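Local coordinates for uncharacterized protein (Bacteroides uniformis, PDB 4JPQ) that is of unknown function but probably binds carbohydrate through a family 9 carbohydrate-binding fold, at residues V23-L37 / V51-H65. Sequence-based numbering, arbitrary orientation.
Sequences VPSLLDGNGIEFQPL and VSFRIAHTGREILLH
Gln35 and Phe53 face each other as an antiparallel hydrogen-bonded pair, Gln35 N to Phe53 O at 2.7 Å, while helix 23-29 crosses strand 61-65 at -99°. In this CBM9-like beta-rich domain the helix lies across one face of the hairpin of strands 51-57 and 61-65, and short strand 35-36 pairs alongside strand 51-57. A Schellman motif with Gly31 as its C-prime residue ends the helix, and the chain then runs antiparallel to strand 51-57. Between the helix and the chain that follows it stands Arg54, its chain extended from CG to NE. Leu27 CB sits over the centre of the guanidinium, 3.4 Å from Arg54 CZ, and Phe34 CZ lies over the opposite face toward its rim, the two planes tilted 23°. Phe34 also takes Arg54 CD over its own face, a CH-pi contact. At the guanidinium edge NH1 and NH2 both grip Asp28 OD1 in a salt bridge, and NH1 gives a straighter bond (167°) to Ile32 O. A leucine in place of Arg54 would probably leave Asp28 without its counter-charge and Ile32 O without this donor, freeing the turn after the helix to shift. Deeper in, Leu27 CD2 rests on Ala56 CB, 3.8 Å away. His65, CG anti to its backbone N, turns its ring beneath Pro24, whose CG lies over the face. His65 NE2 is hydrogen-bonded to Glu156 OE1, and His65 ND1 accepts from Arg54 NE at 3.3 Å, near the imidazole plane.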
loop_
_atom_site.group_PDB
_atom_site.type_symbol
_atom_site.label_atom_id
_atom_site.label_comp_id
_atom_site.label_asym_id
_atom_site.label_seq_id
_atom_site.Cartn_x
_atom_site.Cartn_y
_atom_site.Cartn_z
ATOM N N VAL A 23 -10.715 -11.268 1.769
ATOM C CA VAL A 23 -10.812 -10.180 0.777
ATOM C C VAL A 23 -10.661 -10.587 -0.700
ATOM O O VAL A 23 -11.393 -10.072 -1.534
ATOM C CB VAL A 23 -9.877 -8.997 1.145
ATOM C CG1 VAL A 23 -9.772 -7.943 0.051
ATOM C CG2 VAL A 23 -10.357 -8.344 2.431
ATOM N N PRO A 24 -9.708 -11.473 -1.034
ATOM C CA PRO A 24 -9.552 -11.838 -2.456
ATOM C C PRO A 24 -10.811 -12.430 -3.071
ATOM O O PRO A 24 -11.150 -12.110 -4.222
ATOM C CB PRO A 24 -8.397 -12.840 -2.429
ATOM C CG PRO A 24 -7.563 -12.359 -1.292
ATOM C CD PRO A 24 -8.568 -11.959 -0.240
ATOM N N SER A 25 -11.481 -13.278 -2.303
ATOM C CA SER A 25 -12.760 -13.867 -2.712
ATOM C C SER A 25 -13.848 -12.800 -2.862
ATOM O O SER A 25 -14.577 -12.785 -3.843
ATOM C CB SER A 25 -13.210 -14.872 -1.667
ATOM O OG SER A 25 -14.522 -15.305 -1.922
ATOM N N LEU A 26 -13.924 -11.899 -1.892
ATOM C CA LEU A 26 -14.889 -10.796 -1.926
ATOM C C LEU A 26 -14.727 -9.958 -3.188
ATOM O O LEU A 26 -15.714 -9.643 -3.861
ATOM C CB LEU A 26 -14.716 -9.896 -0.700
ATOM C CG LEU A 26 -15.700 -8.754 -0.498
ATOM C CD1 LEU A 26 -17.108 -9.292 -0.354
ATOM C CD2 LEU A 26 -15.328 -7.955 0.731
ATOM N N LEU A 27 -13.477 -9.632 -3.506
ATOM C CA LEU A 27 -13.154 -8.814 -4.664
ATOM C C LEU A 27 -13.421 -9.527 -5.986
ATOM O O LEU A 27 -13.935 -8.891 -6.923
ATOM C CB LEU A 27 -11.730 -8.283 -4.563
ATOM C CG LEU A 27 -11.480 -7.356 -3.349
ATOM C CD1 LEU A 27 -10.015 -6.987 -3.301
ATOM C CD2 LEU A 27 -12.311 -6.081 -3.365
ATOM N N ASP A 28 -13.103 -10.825 -6.062
ATOM C CA ASP A 28 -13.421 -11.625 -7.269
ATOM C C ASP A 28 -14.942 -11.736 -7.451
ATOM O O ASP A 28 -15.430 -11.756 -8.588
ATOM C CB ASP A 28 -12.795 -13.028 -7.220
ATOM C CG ASP A 28 -11.282 -13.022 -7.385
ATOM O OD1 ASP A 28 -10.682 -11.982 -7.735
ATOM O OD2 ASP A 28 -10.670 -14.086 -7.158
ATOM N N GLY A 29 -15.666 -11.799 -6.326
ATOM C CA GLY A 29 -17.127 -11.852 -6.304
ATOM C C GLY A 29 -17.789 -10.610 -6.852
ATOM O O GLY A 29 -18.877 -10.701 -7.439
ATOM N N ASN A 30 -17.141 -9.458 -6.659
ATOM C CA ASN A 30 -17.622 -8.165 -7.189
ATOM C C ASN A 30 -16.955 -7.708 -8.507
ATOM O O ASN A 30 -17.253 -6.619 -9.000
ATOM C CB ASN A 30 -17.554 -7.070 -6.107
ATOM C CG ASN A 30 -18.493 -7.342 -4.945
ATOM O OD1 ASN A 30 -19.626 -6.821 -4.897
ATOM N ND2 ASN A 30 -18.075 -8.225 -4.041
ATOM N N GLY A 31 -16.119 -8.561 -9.098
ATOM C CA GLY A 31 -15.450 -8.272 -10.366
ATOM C C GLY A 31 -14.528 -7.068 -10.326
ATOM O O GLY A 31 -14.508 -6.295 -11.268
ATOM N N ILE A 32 -13.757 -6.925 -9.247
ATOM C CA ILE A 32 -12.845 -5.786 -9.068
ATOM C C ILE A 32 -11.557 -6.097 -9.819
ATOM O O ILE A 32 -10.841 -6.992 -9.426
ATOM C CB ILE A 32 -12.575 -5.494 -7.565
ATOM C CG1 ILE A 32 -13.892 -5.332 -6.781
ATOM C CG2 ILE A 32 -11.709 -4.248 -7.405
ATOM C CD1 ILE A 32 -14.865 -4.296 -7.333
ATOM N N GLU A 33 -11.267 -5.339 -10.877
ATOM C CA GLU A 33 -10.124 -5.614 -11.769
ATOM C C GLU A 33 -8.771 -5.195 -11.194
ATOM O O GLU A 33 -8.689 -4.250 -10.409
ATOM C CB GLU A 33 -10.284 -4.865 -13.112
ATOM C CG GLU A 33 -9.891 -5.682 -14.334
ATOM C CD GLU A 33 -10.952 -6.701 -14.730
ATOM O OE1 GLU A 33 -12.016 -6.773 -14.082
ATOM O OE2 GLU A 33 -10.723 -7.435 -15.710
ATOM N N PHE A 34 -7.714 -5.874 -11.646
ATOM C CA PHE A 34 -6.331 -5.542 -11.255
ATOM C C PHE A 34 -5.765 -4.418 -12.121
ATOM O O PHE A 34 -6.112 -4.286 -13.289
ATOM C CB PHE A 34 -5.397 -6.760 -11.311
ATOM C CG PHE A 34 -5.661 -7.764 -10.234
ATOM C CD1 PHE A 34 -5.212 -7.533 -8.933
ATOM C CD2 PHE A 34 -6.370 -8.931 -10.502
ATOM C CE1 PHE A 34 -5.466 -8.452 -7.917
ATOM C CE2 PHE A 34 -6.628 -9.854 -9.490
ATOM C CZ PHE A 34 -6.183 -9.612 -8.193
ATOM N N GLN A 35 -4.890 -3.626 -11.514
ATOM C CA GLN A 35 -4.207 -2.491 -12.126
ATOM C C GLN A 35 -2.712 -2.798 -12.066
ATOM O O GLN A 35 -2.234 -3.241 -11.014
ATOM C CB GLN A 35 -4.454 -1.216 -11.296
ATOM C CG GLN A 35 -5.906 -0.936 -10.917
ATOM C CD GLN A 35 -6.795 -0.789 -12.124
ATOM O OE1 GLN A 35 -7.814 -1.466 -12.248
ATOM N NE2 GLN A 35 -6.392 0.072 -13.045
ATOM N N PRO A 36 -1.966 -2.560 -13.163
ATOM C CA PRO A 36 -0.534 -2.818 -13.083
ATOM C C PRO A 36 0.200 -1.730 -12.272
ATOM O O PRO A 36 -0.190 -0.562 -12.307
ATOM C CB PRO A 36 -0.097 -2.823 -14.555
ATOM C CG PRO A 36 -1.062 -1.925 -15.242
ATOM C CD PRO A 36 -2.341 -1.947 -14.452
ATOM N N LEU A 37 1.214 -2.152 -11.513
ATOM C CA LEU A 37 2.105 -1.273 -10.734
ATOM C C LEU A 37 3.478 -1.569 -11.341
ATOM O O LEU A 37 4.189 -2.460 -10.883
ATOM C CB LEU A 37 2.008 -1.630 -9.252
ATOM C CG LEU A 37 2.580 -0.682 -8.193
ATOM C CD1 LEU A 37 2.205 -1.187 -6.805
ATOM C CD2 LEU A 37 4.080 -0.495 -8.299
ATOM N N VAL A 51 4.181 -6.906 -10.755
ATOM C CA VAL A 51 3.304 -6.541 -9.633
ATOM C C VAL A 51 2.002 -5.898 -10.119
ATOM O O VAL A 51 2.011 -5.068 -11.026
ATOM C CB VAL A 51 4.022 -5.569 -8.662
ATOM C CG1 VAL A 51 3.120 -5.161 -7.493
ATOM C CG2 VAL A 51 5.308 -6.204 -8.144
ATOM N N SER A 52 0.892 -6.294 -9.503
ATOM C CA SER A 52 -0.412 -5.711 -9.773
ATOM C C SER A 52 -1.155 -5.527 -8.445
ATOM O O SER A 52 -0.802 -6.141 -7.426
ATOM C CB SER A 52 -1.216 -6.562 -10.758
ATOM O OG SER A 52 -1.577 -7.805 -10.200
ATOM N N PHE A 53 -2.156 -4.654 -8.462
ATOM C CA PHE A 53 -2.969 -4.389 -7.286
ATOM C C PHE A 53 -4.416 -4.064 -7.658
ATOM O O PHE A 53 -4.725 -3.890 -8.823
ATOM C CB PHE A 53 -2.371 -3.230 -6.486
ATOM C CG PHE A 53 -2.595 -1.877 -7.109
ATOM C CD1 PHE A 53 -1.835 -1.463 -8.189
ATOM C CD2 PHE A 53 -3.578 -1.018 -6.609
ATOM C CE1 PHE A 53 -2.042 -0.216 -8.772
ATOM C CE2 PHE A 53 -3.790 0.229 -7.180
ATOM C CZ PHE A 53 -3.021 0.632 -8.265
ATOM N N ARG A 54 -5.284 -3.996 -6.652
ATOM C CA ARG A 54 -6.667 -3.576 -6.853
ATOM C C ARG A 54 -7.235 -3.039 -5.562
ATOM O O ARG A 54 -6.789 -3.397 -4.476
ATOM C CB ARG A 54 -7.554 -4.668 -7.416
ATOM C CG ARG A 54 -7.634 -5.909 -6.566
ATOM C CD ARG A 54 -8.574 -6.909 -7.187
ATOM N NE ARG A 54 -8.582 -8.151 -6.425
ATOM C CZ ARG A 54 -9.287 -9.240 -6.746
ATOM N NH1 ARG A 54 -10.112 -9.271 -7.799
ATOM N NH2 ARG A 54 -9.203 -10.320 -5.973
ATOM N N ILE A 55 -8.234 -2.184 -5.718
ATOM C CA ILE A 55 -8.786 -1.447 -4.620
ATOM C C ILE A 55 -10.308 -1.284 -4.718
ATOM O O ILE A 55 -10.865 -1.142 -5.805
ATOM C CB ILE A 55 -8.044 -0.083 -4.516
ATOM C CG1 ILE A 55 -8.437 0.662 -3.223
ATOM C CG2 ILE A 55 -8.245 0.775 -5.780
ATOM C CD1 ILE A 55 -7.650 1.919 -2.978
ATOM N N ALA A 56 -10.953 -1.289 -3.556
ATOM C CA ALA A 56 -12.405 -1.093 -3.429
ATOM C C ALA A 56 -12.710 -0.562 -2.037
ATOM O O ALA A 56 -11.775 -0.364 -1.252
ATOM C CB ALA A 56 -13.120 -2.396 -3.657
ATOM N N HIS A 57 -13.983 -0.320 -1.729
ATOM C CA HIS A 57 -14.350 0.160 -0.396
ATOM C C HIS A 57 -15.708 -0.297 0.076
ATOM O O HIS A 57 -16.592 -0.571 -0.726
ATOM C CB HIS A 57 -14.256 1.694 -0.313
ATOM C CG HIS A 57 -15.345 2.426 -1.039
ATOM N ND1 HIS A 57 -16.358 3.094 -0.383
ATOM C CD2 HIS A 57 -15.572 2.609 -2.362
ATOM C CE1 HIS A 57 -17.154 3.664 -1.269
ATOM N NE2 HIS A 57 -16.702 3.379 -2.478
ATOM N N THR A 58 -15.854 -0.340 1.393
ATOM C CA THR A 58 -17.100 -0.699 2.045
ATOM C C THR A 58 -17.917 0.509 2.506
ATOM O O THR A 58 -19.038 0.337 2.968
ATOM C CB THR A 58 -16.821 -1.583 3.266
ATOM O OG1 THR A 58 -16.098 -0.844 4.256
ATOM C CG2 THR A 58 -16.004 -2.811 2.848
ATOM N N GLY A 59 -17.355 1.711 2.407
ATOM C CA GLY A 59 -17.983 2.931 2.921
ATOM C C GLY A 59 -17.248 3.319 4.207
ATOM O O GLY A 59 -16.920 4.493 4.409
ATOM N N ARG A 60 -17.003 2.329 5.075
ATOM C CA ARG A 60 -16.237 2.488 6.311
ATOM C C ARG A 60 -14.764 2.075 6.144
ATOM O O ARG A 60 -13.946 2.472 6.964
ATOM C CB ARG A 60 -16.841 1.638 7.447
ATOM C CG ARG A 60 -18.363 1.753 7.636
ATOM C CD ARG A 60 -18.880 0.882 8.775
ATOM N NE ARG A 60 -18.438 -0.518 8.647
ATOM C CZ ARG A 60 -18.694 -1.486 9.529
ATOM N NH1 ARG A 60 -19.441 -1.259 10.616
ATOM N NH2 ARG A 60 -18.214 -2.712 9.307
ATOM N N GLU A 61 -14.422 1.272 5.125
ATOM C CA GLU A 61 -13.053 0.720 4.972
ATOM C C GLU A 61 -12.555 0.656 3.536
ATOM O O GLU A 61 -13.349 0.436 2.629
ATOM C CB GLU A 61 -13.044 -0.721 5.505
ATOM C CG GLU A 61 -13.381 -0.876 6.984
ATOM C CD GLU A 61 -14.266 -2.055 7.258
ATOM O OE1 GLU A 61 -15.432 -2.056 6.798
ATOM O OE2 GLU A 61 -13.784 -2.969 7.941
ATOM N N ILE A 62 -11.241 0.813 3.360
ATOM C CA ILE A 62 -10.572 0.675 2.065
ATOM C C ILE A 62 -9.985 -0.732 2.047
ATOM O O ILE A 62 -9.316 -1.127 3.006
ATOM C CB ILE A 62 -9.400 1.658 1.872
ATOM C CG1 ILE A 62 -9.902 3.096 1.950
ATOM C CG2 ILE A 62 -8.713 1.416 0.523
ATOM C CD1 ILE A 62 -8.803 4.139 1.951
ATOM N N LEU A 63 -10.198 -1.435 0.934
ATOM C CA LEU A 63 -9.745 -2.791 0.720
ATOM C C LEU A 63 -8.685 -2.797 -0.374
ATOM O O LEU A 63 -8.978 -2.411 -1.508
ATOM C CB LEU A 63 -10.927 -3.647 0.266
ATOM C CG LEU A 63 -12.175 -3.646 1.141
ATOM C CD1 LEU A 63 -13.206 -4.585 0.545
ATOM C CD2 LEU A 63 -11.861 -4.046 2.574
ATOM N N LEU A 64 -7.470 -3.243 -0.038
ATOM C CA LEU A 64 -6.340 -3.357 -0.981
ATOM C C LEU A 64 -5.874 -4.789 -1.101
ATOM O O LEU A 64 -5.766 -5.471 -0.087
ATOM C CB LEU A 64 -5.122 -2.595 -0.485
ATOM C CG LEU A 64 -5.091 -1.098 -0.499
ATOM C CD1 LEU A 64 -3.804 -0.636 0.160
ATOM C CD2 LEU A 64 -5.177 -0.593 -1.926
ATOM N N HIS A 65 -5.540 -5.193 -2.330
ATOM C CA HIS A 65 -5.052 -6.518 -2.636
ATOM C C HIS A 65 -3.932 -6.372 -3.658
ATOM O O HIS A 65 -4.177 -5.878 -4.748
ATOM C CB HIS A 65 -6.199 -7.392 -3.167
ATOM C CG HIS A 65 -5.798 -8.800 -3.484
ATOM N ND1 HIS A 65 -6.212 -9.461 -4.619
ATOM C CD2 HIS A 65 -4.976 -9.653 -2.838
ATOM C CE1 HIS A 65 -5.685 -10.669 -4.645
ATOM N NE2 HIS A 65 -4.934 -10.813 -3.573
HETATM O O HOH W 1 5.237 -4.714 -12.666
#